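Local coordinates for uncharacterized protein Cgl0159 (Corynebacterium glutamicum, PDB 3FOK) that is of unknown function but belongs to the Cgl0159-like family of TIM-barrel proteins, a fold that is common among enzymes, at residues K43-A48 with R274-P279; P83-V88 with D105-V110. One frame throughout, in Å; residues are numbered along the deposited sequence.

Overall arrangement
Both contacts involve neighbouring strands of one TIM barrel. Contact 2 pairs strand 87-90 with strand 108-112, while contact 1 packs strand 44-48, the next strand on the other side of 87-90, against the loop that follows the last barrel strand, 267-272. Their centres lie about 11 Å apart, and they touch directly. V47 N lies 3.0 Å from G87 O in a probable strand-to-strand hydrogen bond. F45 N reaches the D86 OD2 carboxylate oxygen at 2.9 Å, and the F45 ring atom CE2 rests 3.4 Å from V85 CG1. V47 O also packs on V88 CG2, at 3.3 Å.

Contact 1 of 2, residues K43-A48 with R274-P279; sequences KLFIVA and RTLLYP
R274 opens the segment by swinging its guanidinium back toward the end of the strand, where NH2 lies 4.5 Å from A48 CB. That is a loose touch with no polar bond to A48, and the same side chain also meets H51. L276 makes a closer contact. Its CD1 methyl comes in the plane of the F45 ring, at the edge, 3.5 Å from CE1 and 3.6 Å from CZ, with the two side chains approaching from opposite directions. The F45 ring stretches out to meet it because CG is anti to the backbone N (chi1 172°). A291 of helix 284-295 packs on both F45 and L276.

The contact sits just beyond the seam that closes a TIM barrel: 44-48 is the first barrel strand and pairs in parallel with 267-272, the last, and R274-P279 belongs to the loop carrying the chain from that last strand to helix 284-295. F45 and V47 look outward from the barrel, into the layer between strand and helices, whereas I46 faces I108 and V110 inside.

L277 then lies against V47. V47 CG1 sits 3.9 Å from both CG and CD2 of L277, seated at the fork of the isobutyl group. The other methyl, L277 CD1, reaches past to A48 O at 3.6 Å, a van der Waals contact with a carbonyl oxygen. M76 of helix 69-81 packs against both V47 and L277.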
loop_
_atom_site.group_PDB
_atom_site.type_symbol
_atom_site.label_atom_id
_atom_site.label_comp_id
_atom_site.label_asym_id
_atom_site.label_seq_id
_atom_site.Cartn_x
_atom_site.Cartn_y
_atom_site.Cartn_z
ATOM N N LYS A 43 35.811 19.868 9.546
ATOM C CA LYS A 43 35.573 19.596 8.132
ATOM C C LYS A 43 35.459 18.103 7.857
ATOM O O LYS A 43 35.925 17.275 8.646
ATOM C CB LYS A 43 36.688 20.193 7.273
ATOM C CG LYS A 43 36.430 21.624 6.809
ATOM C CD LYS A 43 36.327 22.594 7.969
ATOM C CE LYS A 43 36.217 24.030 7.475
ATOM N NZ LYS A 43 35.002 24.249 6.638
ATOM N N LEU A 44 34.848 17.764 6.725
ATOM C CA LEU A 44 34.647 16.370 6.356
ATOM C C LEU A 44 34.935 16.146 4.873
ATOM O O LEU A 44 34.530 16.940 4.026
ATOM C CB LEU A 44 33.201 15.980 6.681
ATOM C CG LEU A 44 32.809 14.529 6.952
ATOM C CD1 LEU A 44 33.566 14.001 8.164
ATOM C CD2 LEU A 44 31.308 14.463 7.202
ATOM N N PHE A 45 35.652 15.067 4.569
ATOM C CA PHE A 45 35.982 14.713 3.189
ATOM C C PHE A 45 35.648 13.243 2.986
ATOM O O PHE A 45 36.273 12.363 3.580
ATOM C CB PHE A 45 37.466 14.977 2.903
ATOM C CG PHE A 45 37.940 14.465 1.564
ATOM C CD1 PHE A 45 37.092 14.454 0.458
ATOM C CD2 PHE A 45 39.248 14.019 1.405
ATOM C CE1 PHE A 45 37.544 14.004 -0.786
ATOM C CE2 PHE A 45 39.707 13.573 0.173
ATOM C CZ PHE A 45 38.853 13.564 -0.927
ATOM N N ILE A 46 34.653 12.989 2.142
ATOM C CA ILE A 46 34.191 11.634 1.880
ATOM C C ILE A 46 34.225 11.263 0.401
ATOM O O ILE A 46 33.816 12.050 -0.456
ATOM C CB ILE A 46 32.758 11.472 2.428
ATOM C CG1 ILE A 46 32.802 11.526 3.955
ATOM C CG2 ILE A 46 32.135 10.170 1.931
ATOM C CD1 ILE A 46 31.449 11.567 4.612
ATOM N N VAL A 47 34.718 10.062 0.107
ATOM C CA VAL A 47 34.788 9.597 -1.270
ATOM C C VAL A 47 33.568 8.724 -1.564
ATOM O O VAL A 47 33.270 7.785 -0.828
ATOM C CB VAL A 47 36.075 8.790 -1.526
ATOM C CG1 VAL A 47 36.311 8.677 -3.019
ATOM C CG2 VAL A 47 37.260 9.463 -0.847
ATOM N N ALA A 48 32.871 9.041 -2.649
ATOM C CA ALA A 48 31.655 8.331 -3.034
ATOM C C ALA A 48 31.812 7.271 -4.120
ATOM O O ALA A 48 32.544 7.458 -5.095
ATOM C CB ALA A 48 30.603 9.343 -3.465
ATOM N N ARG A 274 33.118 10.259 -8.723
ATOM C CA ARG A 274 33.554 10.148 -10.114
ATOM C C ARG A 274 34.891 10.832 -10.439
ATOM O O ARG A 274 35.761 10.233 -11.066
ATOM C CB ARG A 274 32.470 10.707 -11.048
ATOM C CG ARG A 274 31.033 10.228 -10.770
ATOM C CD ARG A 274 30.201 11.296 -10.038
ATOM N NE ARG A 274 30.601 11.491 -8.642
ATOM C CZ ARG A 274 30.126 12.444 -7.851
ATOM N NH1 ARG A 274 29.238 13.302 -8.306
ATOM N NH2 ARG A 274 30.533 12.531 -6.602
ATOM N N THR A 275 35.052 12.082 -10.014
ATOM C CA THR A 275 36.268 12.845 -10.299
ATOM C C THR A 275 37.555 12.425 -9.586
ATOM O O THR A 275 38.634 12.452 -10.184
ATOM C CB THR A 275 36.025 14.351 -10.044
ATOM O OG1 THR A 275 35.323 14.911 -11.160
ATOM C CG2 THR A 275 37.336 15.094 -9.846
ATOM N N LEU A 276 37.445 12.032 -8.321
ATOM C CA LEU A 276 38.607 11.634 -7.535
ATOM C C LEU A 276 39.078 10.215 -7.853
ATOM O O LEU A 276 40.277 9.932 -7.839
ATOM C CB LEU A 276 38.289 11.791 -6.047
ATOM C CG LEU A 276 37.827 13.210 -5.693
ATOM C CD1 LEU A 276 37.406 13.265 -4.236
ATOM C CD2 LEU A 276 38.941 14.211 -5.976
ATOM N N LEU A 277 38.128 9.322 -8.114
ATOM C CA LEU A 277 38.437 7.945 -8.497
ATOM C C LEU A 277 38.278 8.066 -10.003
ATOM O O LEU A 277 37.390 8.778 -10.458
ATOM C CB LEU A 277 37.378 6.979 -7.971
ATOM C CG LEU A 277 36.994 6.984 -6.492
ATOM C CD1 LEU A 277 35.676 6.247 -6.320
ATOM C CD2 LEU A 277 38.092 6.343 -5.658
ATOM N N TYR A 278 39.114 7.399 -10.787
ATOM C CA TYR A 278 38.992 7.506 -12.243
ATOM C C TYR A 278 39.229 8.941 -12.714
ATOM O O TYR A 278 38.377 9.525 -13.389
ATOM C CB TYR A 278 37.592 7.090 -12.709
ATOM C CG TYR A 278 37.111 5.783 -12.149
ATOM C CD1 TYR A 278 37.592 4.568 -12.636
ATOM C CD2 TYR A 278 36.189 5.759 -11.104
ATOM C CE1 TYR A 278 37.166 3.362 -12.093
ATOM C CE2 TYR A 278 35.763 4.564 -10.552
ATOM C CZ TYR A 278 36.254 3.369 -11.049
ATOM O OH TYR A 278 35.842 2.185 -10.487
ATOM N N PRO A 279 40.366 9.545 -12.341
ATOM C CA PRO A 279 40.583 10.917 -12.810
ATOM C C PRO A 279 40.807 10.859 -14.320
ATOM O O PRO A 279 40.959 9.777 -14.881
ATOM C CB PRO A 279 41.834 11.347 -12.052
ATOM C CG PRO A 279 41.767 10.529 -10.793
ATOM C CD PRO A 279 41.353 9.179 -11.313
#

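Contact 2 of 2, residues P83-V88 with D105-V110; sequences PGVDGV and DDKIVV
No ring takes part where V85-V88 meets K107-V110; the flat groups that matter are four peptide carbonyls, three of them met in their own planes and that of I108 end-on. In the V85 carbonyl plane stands K107 NZ, 2.7 Å from V85 O. I108 N lies in the D86 carbonyl plane, on a lone pair of D86 O at 2.6 Å. V88 N meets I108 O almost head-on, at 2.8 Å, and V110 N closes the series in the V88 carbonyl plane, 2.8 Å from V88 O, with a fairly straight N-H...O angle of 167°.

V88 thus gives its N-H to I108 and accepts from V110, straddling V109 as parallel strands do. The strands belong to the beta-alpha-beta unit 87-90, 92-100, 108-112 of the TIM barrel. V88 and V109 turn to the sheet face where I95 of helix 92-100 packs on both; I108 turns to the other face, against I46. Having no side chain, G87 can bring CA within 2.9 Å of I108 O in a CA-H...O contact; a side-chain carbon there would run into that oxygen.

K107 bends at chi2 (-69°) and then runs fully extended, carrying its CD and CE past V85 O. V85 CG2 presses within 3.1 Å of NZ, the side chains crossing at a slant. The D86 carboxylate goes elsewhere, bridging to R35 and accepting from F45 N. The lysine is held by carbonyls instead: NZ also bonds L80 O, so its charge probably polarises two backbone carbonyls and joins the last turn of helix 69-81 and the loop after it to the residue leading into strand 108-112.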
loop_
_atom_site.group_PDB
_atom_site.type_symbol
_atom_site.label_atom_id
_atom_site.label_comp_id
_atom_site.label_asym_id
_atom_site.label_seq_id
_atom_site.Cartn_x
_atom_site.Cartn_y
_atom_site.Cartn_z
ATOM N N PRO A 83 46.125 10.507 3.577
ATOM C CA PRO A 83 45.743 11.301 4.746
ATOM C C PRO A 83 44.734 12.360 4.321
ATOM O O PRO A 83 44.822 12.899 3.214
ATOM C CB PRO A 83 47.071 11.903 5.201
ATOM C CG PRO A 83 47.828 12.047 3.913
ATOM C CD PRO A 83 47.540 10.728 3.231
ATOM N N GLY A 84 43.766 12.642 5.186
ATOM C CA GLY A 84 42.771 13.643 4.851
ATOM C C GLY A 84 41.405 13.088 4.490
ATOM O O GLY A 84 40.411 13.808 4.577
ATOM N N VAL A 85 41.339 11.825 4.075
ATOM C CA VAL A 85 40.051 11.230 3.720
ATOM C C VAL A 85 39.384 10.654 4.969
ATOM O O VAL A 85 39.841 9.665 5.543
ATOM C CB VAL A 85 40.200 10.124 2.636
ATOM C CG1 VAL A 85 40.910 10.688 1.421
ATOM C CG2 VAL A 85 40.958 8.931 3.189
ATOM N N ASP A 86 38.296 11.289 5.382
ATOM C CA ASP A 86 37.572 10.878 6.574
ATOM C C ASP A 86 36.673 9.666 6.403
ATOM O O ASP A 86 36.388 8.967 7.373
ATOM C CB ASP A 86 36.746 12.055 7.091
ATOM C CG ASP A 86 37.602 13.262 7.401
ATOM O OD1 ASP A 86 38.363 13.213 8.391
ATOM O OD2 ASP A 86 37.518 14.252 6.646
ATOM N N GLY A 87 36.218 9.410 5.183
ATOM C CA GLY A 87 35.348 8.269 4.994
ATOM C C GLY A 87 34.900 7.977 3.578
ATOM O O GLY A 87 35.382 8.565 2.605
ATOM N N VAL A 88 33.944 7.064 3.475
ATOM C CA VAL A 88 33.420 6.640 2.188
ATOM C C VAL A 88 31.899 6.513 2.182
ATOM O O VAL A 88 31.283 6.220 3.206
ATOM C CB VAL A 88 34.047 5.280 1.788
ATOM C CG1 VAL A 88 33.899 4.288 2.934
ATOM C CG2 VAL A 88 33.387 4.738 0.536
ATOM N N ASP A 105 38.717 1.291 9.536
ATOM C CA ASP A 105 38.985 1.681 10.917
ATOM C C ASP A 105 39.210 3.184 10.960
ATOM O O ASP A 105 39.959 3.723 10.148
ATOM C CB ASP A 105 40.237 0.986 11.461
ATOM C CG ASP A 105 40.046 -0.501 11.649
ATOM O OD1 ASP A 105 39.041 -0.896 12.273
ATOM O OD2 ASP A 105 40.911 -1.274 11.184
ATOM N N ASP A 106 38.563 3.859 11.906
ATOM C CA ASP A 106 38.707 5.305 12.049
ATOM C C ASP A 106 38.217 6.071 10.831
ATOM O O ASP A 106 38.701 7.163 10.538
ATOM C CB ASP A 106 40.170 5.671 12.306
ATOM C CG ASP A 106 40.619 5.329 13.711
ATOM O OD1 ASP A 106 41.847 5.303 13.947
ATOM O OD2 ASP A 106 39.749 5.100 14.585
ATOM N N LYS A 107 37.261 5.499 10.114
ATOM C CA LYS A 107 36.725 6.168 8.940
ATOM C C LYS A 107 35.234 6.397 9.116
ATOM O O LYS A 107 34.592 5.782 9.968
ATOM C CB LYS A 107 36.981 5.332 7.680
ATOM C CG LYS A 107 38.462 5.145 7.337
ATOM C CD LYS A 107 39.120 6.439 6.870
ATOM C CE LYS A 107 40.586 6.208 6.522
ATOM N NZ LYS A 107 41.236 7.408 5.917
ATOM N N ILE A 108 34.697 7.301 8.309
ATOM C CA ILE A 108 33.284 7.623 8.346
ATOM C C ILE A 108 32.590 6.845 7.242
ATOM O O ILE A 108 32.965 6.944 6.075
ATOM C CB ILE A 108 33.060 9.128 8.118
ATOM C CG1 ILE A 108 33.600 9.913 9.315
ATOM C CG2 ILE A 108 31.575 9.415 7.894
ATOM C CD1 ILE A 108 32.993 9.493 10.641
ATOM N N VAL A 109 31.585 6.060 7.610
ATOM C CA VAL A 109 30.856 5.283 6.620
ATOM C C VAL A 109 29.498 5.914 6.347
ATOM O O VAL A 109 28.694 6.098 7.267
ATOM C CB VAL A 109 30.612 3.837 7.083
ATOM C CG1 VAL A 109 30.090 3.016 5.914
ATOM C CG2 VAL A 109 31.889 3.239 7.638
ATOM N N VAL A 110 29.254 6.249 5.085
ATOM C CA VAL A 110 27.984 6.840 4.684
ATOM C C VAL A 110 27.260 5.815 3.820
ATOM O O VAL A 110 27.819 5.310 2.841
ATOM C CB VAL A 110 28.184 8.120 3.851
ATOM C CG1 VAL A 110 26.844 8.822 3.646
ATOM C CG2 VAL A 110 29.168 9.045 4.542
#